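Local coordinates for protein carboxyl esterase NP (Bacillus subtilis, PDB 4CCW) that catalyses the hydrolysis of carboxylic esters to an alcohol and a carboxylate, using an alpha/beta hydrolase fold, at residues Q189-P194 / S276-A281; Q19-S24 / H45-G50; D106-L111 / L139-E144. One frame throughout, in Å; residues are numbered along the deposited sequence.

Contact 1. Residues Q189-P194 / S276-A281; sequences QNVLHP and SMEQPA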
loop_
_atom_site.group_PDB
_atom_site.type_symbol
_atom_site.label_atom_id
_atom_site.label_comp_id
_atom_site.label_asym_id
_atom_site.label_seq_id
_atom_site.Cartn_x
_atom_site.Cartn_y
_atom_site.Cartn_z
ATOM N N GLN A 189 -14.362 -5.782 -11.482
ATOM C CA GLN A 189 -14.363 -5.095 -10.185
ATOM C C GLN A 189 -15.254 -5.786 -9.149
ATOM O O GLN A 189 -15.223 -5.440 -7.967
ATOM C CB GLN A 189 -14.695 -3.593 -10.317
ATOM C CG GLN A 189 -16.084 -3.247 -10.842
ATOM C CD GLN A 189 -16.567 -1.890 -10.356
ATOM O OE1 GLN A 189 -16.763 -1.676 -9.156
ATOM N NE2 GLN A 189 -16.773 -0.969 -11.283
ATOM N N ASN A 190 -16.025 -6.779 -9.599
ATOM C CA ASN A 190 -16.848 -7.602 -8.710
ATOM C C ASN A 190 -16.054 -8.546 -7.803
ATOM O O ASN A 190 -16.631 -9.192 -6.922
ATOM C CB ASN A 190 -17.889 -8.390 -9.511
ATOM C CG ASN A 190 -18.948 -7.497 -10.127
ATOM O OD1 ASN A 190 -18.977 -7.298 -11.342
ATOM N ND2 ASN A 190 -19.820 -6.946 -9.290
ATOM N N VAL A 191 -14.738 -8.631 -8.012
ATOM C CA VAL A 191 -13.878 -9.357 -7.076
ATOM C C VAL A 191 -13.767 -8.583 -5.757
ATOM O O VAL A 191 -13.530 -9.178 -4.715
ATOM C CB VAL A 191 -12.473 -9.697 -7.640
ATOM C CG1 VAL A 191 -12.577 -10.478 -8.947
ATOM C CG2 VAL A 191 -11.633 -8.447 -7.816
ATOM N N LEU A 192 -13.953 -7.264 -5.815
ATOM C CA LEU A 192 -14.009 -6.430 -4.608
ATOM C C LEU A 192 -15.332 -6.614 -3.882
ATOM O O LEU A 192 -16.393 -6.617 -4.506
ATOM C CB LEU A 192 -13.852 -4.947 -4.964
ATOM C CG LEU A 192 -12.602 -4.426 -5.671
ATOM C CD1 LEU A 192 -12.725 -2.921 -5.852
ATOM C CD2 LEU A 192 -11.345 -4.764 -4.899
ATOM N N HIS A 193 -15.276 -6.761 -2.561
ATOM C CA HIS A 193 -16.489 -6.856 -1.759
ATOM C C HIS A 193 -17.254 -5.547 -1.803
ATOM O O HIS A 193 -16.649 -4.467 -1.709
ATOM C CB HIS A 193 -16.148 -7.257 -0.322
ATOM C CG HIS A 193 -17.326 -7.778 0.461
ATOM N ND1 HIS A 193 -18.261 -6.965 0.993
ATOM C CD2 HIS A 193 -17.702 -9.080 0.788
ATOM C CE1 HIS A 193 -19.187 -7.707 1.631
ATOM N NE2 HIS A 193 -18.840 -9.002 1.506
ATOM N N PRO A 194 -18.588 -5.615 -1.977
ATOM C CA PRO A 194 -19.425 -4.404 -1.985
ATOM C C PRO A 194 -19.218 -3.492 -0.766
ATOM O O PRO A 194 -19.328 -2.275 -0.893
ATOM C CB PRO A 194 -20.850 -4.961 -2.002
ATOM C CG PRO A 194 -20.723 -6.301 -2.643
ATOM C CD PRO A 194 -19.388 -6.837 -2.213
ATOM N N SER A 276 -3.419 -8.501 -5.419
ATOM C CA SER A 276 -3.658 -9.147 -4.123
ATOM C C SER A 276 -5.139 -9.498 -3.893
ATOM O O SER A 276 -5.460 -10.437 -3.146
ATOM C CB SER A 276 -3.144 -8.240 -2.992
ATOM O OG SER A 276 -3.797 -6.978 -3.012
ATOM N N MET A 277 -6.028 -8.755 -4.550
ATOM C CA MET A 277 -7.481 -8.923 -4.405
ATOM C C MET A 277 -8.054 -9.774 -5.531
ATOM O O MET A 277 -9.050 -10.487 -5.336
ATOM C CB MET A 277 -8.188 -7.548 -4.334
ATOM C CG MET A 277 -7.670 -6.661 -3.202
ATOM S SD MET A 277 -8.511 -5.106 -2.868
ATOM C CE MET A 277 -9.871 -5.693 -1.862
ATOM N N GLU A 278 -7.399 -9.737 -6.691
ATOM C CA GLU A 278 -7.825 -10.544 -7.841
ATOM C C GLU A 278 -7.310 -11.969 -7.801
ATOM O O GLU A 278 -8.010 -12.894 -8.206
ATOM C CB GLU A 278 -7.409 -9.887 -9.148
ATOM C CG GLU A 278 -8.031 -8.516 -9.345
ATOM C CD GLU A 278 -7.242 -7.673 -10.319
ATOM O OE1 GLU A 278 -6.003 -7.799 -10.356
ATOM O OE2 GLU A 278 -7.872 -6.897 -11.055
ATOM N N GLN A 279 -6.083 -12.154 -7.330
ATOM C CA GLN A 279 -5.532 -13.495 -7.286
ATOM C C GLN A 279 -4.976 -13.820 -5.895
ATOM O O GLN A 279 -3.791 -14.108 -5.757
ATOM C CB GLN A 279 -4.507 -13.706 -8.423
ATOM C CG GLN A 279 -5.112 -13.699 -9.843
ATOM C CD GLN A 279 -5.971 -14.923 -10.165
ATOM O OE1 GLN A 279 -5.789 -15.983 -9.588
ATOM N NE2 GLN A 279 -6.905 -14.775 -11.108
ATOM N N PRO A 280 -5.841 -13.787 -4.852
ATOM C CA PRO A 280 -5.318 -13.978 -3.491
ATOM C C PRO A 280 -4.696 -15.355 -3.246
ATOM O O PRO A 280 -3.675 -15.433 -2.577
ATOM C CB PRO A 280 -6.553 -13.784 -2.597
ATOM C CG PRO A 280 -7.710 -14.083 -3.486
ATOM C CD PRO A 280 -7.303 -13.573 -4.839
ATOM N N ALA A 281 -5.284 -16.428 -3.777
ATOM C CA ALA A 281 -4.710 -17.764 -3.560
ATOM C C ALA A 281 -3.268 -17.858 -4.071
ATOM O O ALA A 281 -2.393 -18.393 -3.380
ATOM C CB ALA A 281 -5.581 -18.856 -4.175
#
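Leu-192 and Met-277 meet where two connections of the alpha/beta hydrolase fold come together: the helical insertion between strands 146-152 and 236-241, the usual place of the cap in this fold, and the short helix 275-278 that follows the probable catalytic His-273. The side chains cross at about a right angle. Methyl CD2 of Leu-192 lies against the end of the methionine, 3.5 Å from Met-277 CE and equally close to its sulfur. A bend at chi3 (82°) folds CE back so that it, as well as the sulfur, borders the leucine methyl, a fit that suits a flexible, unbranched methionine facing a branched leucine. Phe-196 and Tyr-71 also touch Met-277, while Leu-182 and Val-197 pack on Leu-192, so the apolar cluster continues into helices 177-185 and 194-205.

Nearer the surface, Val-191, the last residue of a 3-10 turn closed by Leu-192 N to Gln-189 O, directs its CB at the other segment. Its short beta-branched side chain rests on the aliphatic part of Glu-278, whose OE1 accepts a hydrogen bond from Gly-272 N. The side chain of Glu-278 is about 6 Å from that of His-273. Val-191 CG2 stands 3.9 Å from Glu-278 CG and 4.1 Å from Met-277 O.

Contact 2. Residues Q19-S24 / H45-G50; sequences QTYNES and HVIASG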
loop_
_atom_site.group_PDB
_atom_site.type_symbol
_atom_site.label_atom_id
_atom_site.label_comp_id
_atom_site.label_asym_id
_atom_site.label_seq_id
_atom_site.Cartn_x
_atom_site.Cartn_y
_atom_site.Cartn_z
ATOM N N GLN A 19 -17.243 5.219 9.609
ATOM C CA GLN A 19 -18.220 4.143 9.745
ATOM C C GLN A 19 -18.014 3.042 8.689
ATOM O O GLN A 19 -18.033 1.851 9.019
ATOM C CB GLN A 19 -19.652 4.697 9.682
ATOM C CG GLN A 19 -20.741 3.651 9.882
ATOM C CD GLN A 19 -20.614 2.896 11.199
ATOM O OE1 GLN A 19 -20.126 3.430 12.196
ATOM N NE2 GLN A 19 -21.063 1.643 11.207
ATOM N N THR A 20 -17.820 3.439 7.434
ATOM C CA THR A 20 -17.584 2.473 6.350
ATOM C C THR A 20 -16.284 1.685 6.541
ATOM O O THR A 20 -16.206 0.512 6.187
ATOM C CB THR A 20 -17.599 3.117 4.932
ATOM O OG1 THR A 20 -16.538 4.077 4.803
ATOM C CG2 THR A 20 -18.961 3.765 4.620
ATOM N N TYR A 21 -15.269 2.348 7.090
ATOM C CA TYR A 21 -13.980 1.713 7.392
ATOM C C TYR A 21 -14.207 0.602 8.419
ATOM O O TYR A 21 -13.708 -0.522 8.258
ATOM C CB TYR A 21 -13.018 2.775 7.938
ATOM C CG TYR A 21 -11.592 2.326 8.164
ATOM C CD1 TYR A 21 -11.278 1.380 9.150
ATOM C CD2 TYR A 21 -10.556 2.882 7.428
ATOM C CE1 TYR A 21 -9.960 0.988 9.363
ATOM C CE2 TYR A 21 -9.245 2.507 7.636
ATOM C CZ TYR A 21 -8.954 1.559 8.598
ATOM O OH TYR A 21 -7.651 1.193 8.785
ATOM N N ASN A 22 -14.974 0.911 9.459
ATOM C CA ASN A 22 -15.287 -0.055 10.508
ATOM C C ASN A 22 -16.087 -1.236 9.972
ATOM O O ASN A 22 -15.873 -2.374 10.385
ATOM C CB ASN A 22 -16.021 0.630 11.669
ATOM C CG ASN A 22 -15.115 1.565 12.455
ATOM O OD1 ASN A 22 -13.890 1.525 12.312
ATOM N ND2 ASN A 22 -15.706 2.418 13.273
ATOM N N GLU A 23 -16.993 -0.959 9.038
ATOM C CA GLU A 23 -17.788 -2.016 8.424
ATOM C C GLU A 23 -16.954 -2.933 7.524
ATOM O O GLU A 23 -17.191 -4.136 7.480
ATOM C CB GLU A 23 -19.000 -1.434 7.700
ATOM C CG GLU A 23 -19.976 -0.811 8.687
ATOM C CD GLU A 23 -21.264 -0.334 8.062
ATOM O OE1 GLU A 23 -21.508 -0.632 6.878
ATOM O OE2 GLU A 23 -22.043 0.342 8.767
ATOM N N SER A 24 -15.966 -2.368 6.832
ATOM C CA SER A 24 -15.012 -3.180 6.057
ATOM C C SER A 24 -14.165 -4.104 6.937
ATOM O O SER A 24 -13.758 -5.174 6.495
ATOM C CB SER A 24 -14.091 -2.300 5.221
ATOM O OG SER A 24 -14.785 -1.706 4.139
ATOM N N HIS A 45 -2.819 4.824 12.338
ATOM C CA HIS A 45 -3.713 3.716 12.621
ATOM C C HIS A 45 -3.108 2.411 12.171
ATOM O O HIS A 45 -2.533 2.315 11.077
ATOM C CB HIS A 45 -5.071 3.972 11.967
ATOM C CG HIS A 45 -6.147 3.012 12.400
ATOM N ND1 HIS A 45 -6.494 1.937 11.668
ATOM C CD2 HIS A 45 -6.948 2.991 13.533
ATOM C CE1 HIS A 45 -7.465 1.256 12.309
ATOM N NE2 HIS A 45 -7.744 1.904 13.445
ATOM N N VAL A 46 -3.197 1.407 13.038
ATOM C CA VAL A 46 -2.621 0.086 12.779
ATOM C C VAL A 46 -3.632 -0.995 13.142
ATOM O O VAL A 46 -4.339 -0.898 14.156
ATOM C CB VAL A 46 -1.314 -0.143 13.588
ATOM C CG1 VAL A 46 -0.672 -1.488 13.246
ATOM C CG2 VAL A 46 -0.311 0.966 13.333
ATOM N N ILE A 47 -3.697 -2.020 12.297
ATOM C CA ILE A 47 -4.455 -3.236 12.581
ATOM C C ILE A 47 -3.467 -4.403 12.748
ATOM O O ILE A 47 -2.719 -4.731 11.820
ATOM C CB ILE A 47 -5.447 -3.549 11.445
ATOM C CG1 ILE A 47 -6.319 -2.326 11.150
ATOM C CG2 ILE A 47 -6.317 -4.741 11.812
ATOM C CD1 ILE A 47 -6.916 -2.317 9.765
ATOM N N ALA A 48 -3.445 -5.013 13.936
ATOM C CA ALA A 48 -2.548 -6.138 14.214
ATOM C C ALA A 48 -3.298 -7.463 14.237
ATOM O O ALA A 48 -4.386 -7.556 14.797
ATOM C CB ALA A 48 -1.805 -5.931 15.529
ATOM N N SER A 49 -2.693 -8.475 13.624
ATOM C CA SER A 49 -3.218 -9.837 13.607
ATOM C C SER A 49 -2.057 -10.814 13.773
ATOM O O SER A 49 -0.902 -10.458 13.541
ATOM C CB SER A 49 -3.896 -10.117 12.262
ATOM O OG SER A 49 -4.758 -9.070 11.879
ATOM N N GLY A 50 -2.359 -12.056 14.143
ATOM C CA GLY A 50 -1.331 -13.094 14.195
ATOM C C GLY A 50 -0.689 -13.241 15.562
ATOM O O GLY A 50 -0.885 -12.388 16.434
#
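Tyr-21 drives its phenol from helix 12-24 toward strand 42-49 and meets the imidazole of His-45 coming from the opposite direction. The ring planes stand at 90° with centroids 5.4 Å apart, with the imidazole set obliquely to the phenol. The hydroxyl end and the CE1 side of the phenol do the touching: Tyr-21 CE1 is 3.9 Å from His-45 CE1, and Tyr-21 OH is 3.2 Å from His-45 ND1. With CG anti to the backbone N, chi1 -174° aims the ring at the strand, and the length of a tyrosine then spans backbones whose nearest CA atoms, in Tyr-21 and His-45, are 11.7 Å apart.

The hydroxyl is hydrogen-bonded to Asp-87 OD2, which gives this buried polar atom a partner. Methyl CD1 of Ile-47 approaches the same oxygen, Tyr-21 OH, at 3.7 Å. His-45 and Ile-47 can both face the helix because they alternate along the strand with Val-46, which points the other way. Replacing Tyr-21 with a phenylalanine would probably leave Asp-87 OD2 without its hydroxyl mate and His-45 ND1 without a polar neighbour on this side.

Around this pair, Gln-199 of helix 194-205 touches Tyr-21, and Tyr-36 of strand 32-39 meets the His-45 ring edge-to-face. Strand 42-49 is itself hydrogen-bonded between strands 32-39 and 82-86, so the phenol joins the N-terminal helix 12-24 to the first antiparallel strands of the sheet.

Contact 3. Residues D106-L111 / L139-E144; sequences DYANWL and LLRMPE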
loop_
_atom_site.group_PDB
_atom_site.type_symbol
_atom_site.label_atom_id
_atom_site.label_comp_id
_atom_site.label_asym_id
_atom_site.label_seq_id
_atom_site.Cartn_x
_atom_site.Cartn_y
_atom_site.Cartn_z
ATOM N N ASP A 106 10.760 12.636 4.878
ATOM C CA ASP A 106 9.701 12.671 5.894
ATOM C C ASP A 106 8.979 11.337 5.996
ATOM O O ASP A 106 8.812 10.804 7.086
ATOM C CB ASP A 106 8.682 13.779 5.588
ATOM C CG ASP A 106 9.223 15.176 5.857
ATOM O OD1 ASP A 106 10.148 15.331 6.680
ATOM O OD2 ASP A 106 8.716 16.131 5.236
ATOM N N TYR A 107 8.554 10.799 4.852
ATOM C CA TYR A 107 7.843 9.530 4.842
ATOM C C TYR A 107 8.665 8.354 5.393
ATOM O O TYR A 107 8.127 7.519 6.108
ATOM C CB TYR A 107 7.301 9.230 3.439
ATOM C CG TYR A 107 6.084 10.065 3.031
ATOM C CD1 TYR A 107 4.916 10.070 3.801
ATOM C CD2 TYR A 107 6.089 10.807 1.845
ATOM C CE1 TYR A 107 3.797 10.809 3.407
ATOM C CE2 TYR A 107 4.981 11.546 1.443
ATOM C CZ TYR A 107 3.838 11.543 2.221
ATOM O OH TYR A 107 2.739 12.283 1.813
ATOM N N ALA A 108 9.956 8.281 5.066
ATOM C CA ALA A 108 10.808 7.233 5.638
ATOM C C ALA A 108 10.949 7.382 7.161
ATOM O O ALA A 108 10.923 6.385 7.888
ATOM C CB ALA A 108 12.176 7.198 4.970
ATOM N N ASN A 109 11.099 8.619 7.627
ATOM C CA ASN A 109 11.158 8.916 9.064
ATOM C C ASN A 109 9.833 8.613 9.775
ATOM O O ASN A 109 9.830 8.235 10.946
ATOM C CB ASN A 109 11.562 10.374 9.319
ATOM C CG ASN A 109 13.048 10.633 9.098
ATOM O OD1 ASN A 109 13.873 9.718 9.149
ATOM N ND2 ASN A 109 13.395 11.900 8.856
ATOM N N TRP A 110 8.716 8.788 9.068
ATOM C CA TRP A 110 7.398 8.429 9.608
ATOM C C TRP A 110 7.367 6.938 9.876
ATOM O O TRP A 110 7.033 6.490 10.975
ATOM C CB TRP A 110 6.269 8.855 8.646
ATOM C CG TRP A 110 4.978 8.099 8.878
ATOM C CD1 TRP A 110 4.088 8.241 9.941
ATOM C CD2 TRP A 110 4.423 7.012 8.059
ATOM N NE1 TRP A 110 3.042 7.356 9.833
ATOM C CE2 TRP A 110 3.182 6.588 8.723
ATOM C CE3 TRP A 110 4.801 6.386 6.873
ATOM C CZ2 TRP A 110 2.389 5.570 8.213
ATOM C CZ3 TRP A 110 3.992 5.357 6.373
ATOM C CH2 TRP A 110 2.813 4.967 7.024
ATOM N N LEU A 111 7.760 6.163 8.874
ATOM C CA LEU A 111 7.755 4.709 8.990
ATOM C C LEU A 111 8.784 4.217 10.015
ATOM O O LEU A 111 8.536 3.227 10.716
ATOM C CB LEU A 111 7.959 4.074 7.613
ATOM C CG LEU A 111 7.628 2.586 7.424
ATOM C CD1 LEU A 111 6.261 2.208 7.982
ATOM C CD2 LEU A 111 7.721 2.241 5.949
ATOM N N LEU A 139 13.306 0.711 2.208
ATOM C CA LEU A 139 14.368 -0.293 2.160
ATOM C C LEU A 139 15.665 0.289 1.588
ATOM O O LEU A 139 16.747 -0.160 1.960
ATOM C CB LEU A 139 13.912 -1.566 1.420
ATOM C CG LEU A 139 13.700 -1.508 -0.098
ATOM C CD1 LEU A 139 14.998 -1.829 -0.832
ATOM C CD2 LEU A 139 12.588 -2.468 -0.528
ATOM N N LEU A 140 15.565 1.278 0.699
ATOM C CA LEU A 140 16.763 1.919 0.151
ATOM C C LEU A 140 17.451 2.794 1.190
ATOM O O LEU A 140 18.674 2.893 1.211
ATOM C CB LEU A 140 16.442 2.741 -1.099
ATOM C CG LEU A 140 16.095 1.976 -2.381
ATOM C CD1 LEU A 140 15.774 2.945 -3.499
ATOM C CD2 LEU A 140 17.215 1.043 -2.817
ATOM N N ARG A 141 16.657 3.427 2.053
ATOM C CA ARG A 141 17.209 4.326 3.068
ATOM C C ARG A 141 17.679 3.586 4.325
ATOM O O ARG A 141 18.651 4.008 4.972
ATOM C CB ARG A 141 16.208 5.428 3.428
ATOM C CG ARG A 141 16.025 6.468 2.334
ATOM C CD ARG A 141 14.713 7.217 2.508
ATOM N NE ARG A 141 14.521 8.234 1.481
ATOM C CZ ARG A 141 15.040 9.457 1.527
ATOM N NH1 ARG A 141 15.803 9.833 2.551
ATOM N NH2 ARG A 141 14.811 10.299 0.536
ATOM N N MET A 142 17.010 2.481 4.650
ATOM C CA MET A 142 17.209 1.778 5.922
ATOM C C MET A 142 17.197 0.255 5.788
ATOM O O MET A 142 16.361 -0.418 6.403
ATOM C CB MET A 142 16.141 2.215 6.910
ATOM C CG MET A 142 16.038 3.724 7.009
ATOM S SD MET A 142 15.369 4.232 8.577
ATOM C CE MET A 142 15.096 5.976 8.251
ATOM N N PRO A 143 18.149 -0.297 5.007
ATOM C CA PRO A 143 18.222 -1.747 4.766
ATOM C C PRO A 143 18.398 -2.562 6.038
ATOM O O PRO A 143 18.122 -3.769 6.057
ATOM C CB PRO A 143 19.458 -1.892 3.871
ATOM C CG PRO A 143 20.275 -0.667 4.133
ATOM C CD PRO A 143 19.272 0.419 4.374
ATOM N N GLU A 144 18.873 -1.897 7.088
ATOM C CA GLU A 144 19.116 -2.514 8.382
ATOM C C GLU A 144 17.829 -2.903 9.129
ATOM O O GLU A 144 17.894 -3.590 10.167
ATOM C CB GLU A 144 19.954 -1.568 9.257
ATOM C CG GLU A 144 19.198 -0.351 9.786
ATOM C CD GLU A 144 19.244 0.868 8.869
ATOM O OE1 GLU A 144 19.726 0.758 7.721
ATOM O OE2 GLU A 144 18.798 1.955 9.310
#
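Ala-108 and Arg-141 mark the nearest approach of the two backbones, their CA atoms 7.5 Å apart. Residues 106-111 are regular helix inside helix 104-118, whereas 139-144 contain the C-terminal turn of helix 130-141 and the chain leaving it. Met-142 is the first residue to abandon helical angles, with phi -140° and psi 61°, yet its CB, like that of Arg-141, is still directed at the neighbouring helix.

The close spacing favours alanine at position 108, whose lone methyl lets the arginine chain lie against the helix. Ala-108 CB is 3.5 Å from Arg-141 CD, so the touching part of the arginine is its aliphatic stem, extended from CG to NE, while the charged end carries on past the alanine. There NE hydrogen-bonds to Asn-137 OD1 one helical turn back, and NH1 makes a weak bond to Thr-105 OG1 on the other helix. Arginine suits this exposed position: its methylenes pack while its guanidinium stays among polar partners.

Met-142 supplies the second touch. Its side chain, stretched out beyond CG, crosses that of Asn-109 at about a right angle and brings its terminal methyl CE 4.0 Å from Asn-109 OD1; the same Met-142 CE lies 4.2 Å from Ala-108 O. These are van der Waals contacts, and Leu-112 gives the methionine an apolar neighbour further along helix 104-118.

The two helices lead into and out of strand 123-128, and their packing is typical of the alpha/beta hydrolase fold. The second begins directly after Ser-129, in the GxSxG sequence that probably forms the nucleophile elbow; Ser-129 lines the ligand pocket and is probably the nucleophile. The contact itself, at the far end of that helix, is structural packing remote from the site.

In the fold
From the N terminus, contact 2 closes first, bringing helix 12-24 against strand 42-49 over a connection that contains strand 32-39. Contact 3 follows, joining helices 104-118 and 130-141 around the intervening strand 123-128. Contact 1 comes last and closes the longest connection, 81 residues, which runs from the helical insertion through strands 236-241 and 263-268 to the segment after His-273. The three are in series, with neither nesting nor crossing. Contacts 1 and 3 lie on opposite sides of the chain's centre, their own centres about 30 Å apart. Contact 2 ties the N-terminal helix to the sheet, contact 3 two helices flanking strand 123-128, and contact 1 the cap-like insertion to the helix after His-273.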